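Local coordinates for protein putative fumarylpyruvate hydrolase (Burkholderia cenocepacia, PDB 4MAQ) that belongs to the fumarylacetoacetate hydrolase (FAH) family and is a putative hydrolase with the mostly beta fold of that family, at residues B[160-165]-B[178-183]. Sequence-based numbering, arbitrary orientation. Where two conformers were deposited one is given.
Sequences PAAGRI and DLADMI
Asp178 reaches across to the backbone of Gly163 with its carboxylate. Its CB packs 3.8 Å from Gly163 O, and with CG anti to the backbone N (chi1 -165°) the group is carried over the backbone of Gly163, where CG lies near both Gly163 N and Gly163 O. OD1 accepts a nearly straight hydrogen bond from Gly163 N (2.9 Å, 170° at the hydrogen), which comes from above the carboxylate plane. The anti lone pair of the same oxygen takes Ala180 N, also at 2.9 Å, closing an Asx turn, so two backbone N-H groups grip OD1 and fix the rotation of the carboxylate. The other oxygen, Asp178 OD2, rests against Gly163 C at 3.2 Å. Leu179 N donates a backbone hydrogen bond to Gly163 O. The contact sits at the open end of the beta hairpin formed by strands 164-169 and 172-178, where Arg164 and Asp178 form an antiparallel non-hydrogen-bonded pair; beyond Asp178 the chain turns into the short 3-10 segment 179-181. Leu179 points toward segment 160-165, and with its CG anti to the carbonyl carbon (chi1 -60°) the two methyls reach different residues there: CD1 touches Pro160 CB at 3.7 Å and CD2 approaches Ile165 CB at 4.3 Å. Leu91 of strand 85-95 and Val226 of strand 221-226 also touch this buried leucine. Ala180 CA contacts Ala161 O, and a water donates to both Ala161 O and Leu179 O, at 3.0 and 2.8 Å.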
loop_
_atom_site.group_PDB
_atom_site.type_symbol
_atom_site.label_atom_id
_atom_site.label_comp_id
_atom_site.label_asym_id
_atom_site.label_seq_id
_atom_site.Cartn_x
_atom_site.Cartn_y
_atom_site.Cartn_z
ATOM N N PRO B 160 -2.866 -16.914 20.222
ATOM C CA PRO B 160 -1.571 -17.335 20.760
ATOM C C PRO B 160 -0.852 -16.170 21.430
ATOM O O PRO B 160 -0.840 -15.049 20.884
ATOM C CB PRO B 160 -0.808 -17.807 19.510
ATOM C CG PRO B 160 -1.458 -17.058 18.374
ATOM C CD PRO B 160 -2.909 -17.048 18.752
ATOM N N ALA B 161 -0.234 -16.437 22.575
ATOM C CA ALA B 161 0.502 -15.393 23.320
ATOM C C ALA B 161 1.896 -15.843 23.735
ATOM O O ALA B 161 2.675 -15.057 24.244
ATOM C CB ALA B 161 -0.299 -14.906 24.518
ATOM N N ALA B 162 2.218 -17.108 23.481
ATOM C CA ALA B 162 3.497 -17.692 23.863
ATOM C C ALA B 162 3.784 -18.812 22.872
ATOM O O ALA B 162 2.868 -19.371 22.243
ATOM C CB ALA B 162 3.469 -18.219 25.319
ATOM N N GLY B 163 5.060 -19.131 22.726
ATOM C CA GLY B 163 5.461 -20.276 21.930
ATOM C C GLY B 163 6.513 -19.936 20.879
ATOM O O GLY B 163 6.728 -18.759 20.532
ATOM N N ARG B 164 7.153 -20.987 20.369
ATOM C CA ARG B 164 8.265 -20.851 19.443
ATOM C C ARG B 164 7.849 -20.246 18.099
ATOM O O ARG B 164 6.841 -20.656 17.494
ATOM C CB ARG B 164 8.923 -22.215 19.212
ATOM C CG ARG B 164 10.189 -22.174 18.354
ATOM C CD ARG B 164 10.751 -23.571 18.082
ATOM N NE ARG B 164 9.707 -24.497 17.649
ATOM C CZ ARG B 164 9.858 -25.423 16.708
ATOM N NH1 ARG B 164 11.018 -25.547 16.067
ATOM N NH2 ARG B 164 8.846 -26.219 16.392
ATOM N N ILE B 165 8.643 -19.269 17.642
ATOM C CA ILE B 165 8.529 -18.671 16.307
ATOM C C ILE B 165 9.929 -18.787 15.714
ATOM O O ILE B 165 10.923 -18.392 16.352
ATOM C CB ILE B 165 8.008 -17.206 16.355
ATOM C CG1 ILE B 165 8.127 -16.546 14.977
ATOM C CG2 ILE B 165 8.693 -16.359 17.446
ATOM C CD1 ILE B 165 7.298 -15.286 14.791
ATOM N N ASP B 178 10.339 -16.350 20.887
ATOM C CA ASP B 178 9.075 -16.756 21.482
ATOM C C ASP B 178 8.097 -15.606 21.349
ATOM O O ASP B 178 8.477 -14.446 21.514
ATOM C CB ASP B 178 9.251 -17.156 22.948
ATOM C CG ASP B 178 8.055 -17.910 23.484
ATOM O OD1 ASP B 178 7.035 -17.257 23.799
ATOM O OD2 ASP B 178 8.114 -19.153 23.577
ATOM N N LEU B 179 6.838 -15.913 21.036
ATOM C CA LEU B 179 5.802 -14.881 20.931
ATOM C C LEU B 179 5.708 -14.011 22.180
ATOM O O LEU B 179 5.307 -12.858 22.088
ATOM C CB LEU B 179 4.430 -15.496 20.656
ATOM C CG LEU B 179 4.224 -16.321 19.390
ATOM C CD1 LEU B 179 2.794 -16.809 19.400
ATOM C CD2 LEU B 179 4.555 -15.485 18.141
ATOM N N ALA B 180 6.075 -14.575 23.334
ATOM C CA ALA B 180 5.991 -13.855 24.598
ATOM C C ALA B 180 6.947 -12.680 24.655
ATOM O O ALA B 180 6.820 -11.826 25.538
ATOM C CB ALA B 180 6.264 -14.789 25.760
ATOM N N ASP B 181 7.903 -12.628 23.727
ATOM C CA ASP B 181 8.878 -11.567 23.737
ATOM C C ASP B 181 8.471 -10.330 22.942
ATOM O O ASP B 181 9.237 -9.358 22.860
ATOM C CB ASP B 181 10.236 -12.113 23.351
ATOM C CG ASP B 181 10.796 -13.017 24.437
ATOM O OD1 ASP B 181 10.703 -12.684 25.642
ATOM O OD2 ASP B 181 11.303 -14.073 24.101
ATOM N N MET B 182 7.255 -10.345 22.397
ATOM C CA MET B 182 6.714 -9.138 21.768
ATOM C C MET B 182 6.743 -7.959 22.735
ATOM O O MET B 182 6.387 -8.094 23.916
ATOM C CB MET B 182 5.287 -9.365 21.338
ATOM C CG MET B 182 5.140 -10.149 20.082
ATOM S SD MET B 182 3.382 -10.242 19.743
ATOM C CE MET B 182 3.423 -11.556 18.549
ATOM N N ILE B 183 7.145 -6.793 22.228
ATOM C CA ILE B 183 7.217 -5.581 23.059
ATOM C C ILE B 183 5.794 -5.083 23.289
ATOM O O ILE B 183 5.370 -4.942 24.441
ATOM C CB ILE B 183 8.122 -4.508 22.424
ATOM C CG1 ILE B 183 9.567 -5.013 22.383
ATOM C CG2 ILE B 183 8.021 -3.200 23.201
ATOM C CD1 ILE B 183 10.519 -4.150 21.579
HETATM O O HOH W 1 2.656 -12.435 22.788
#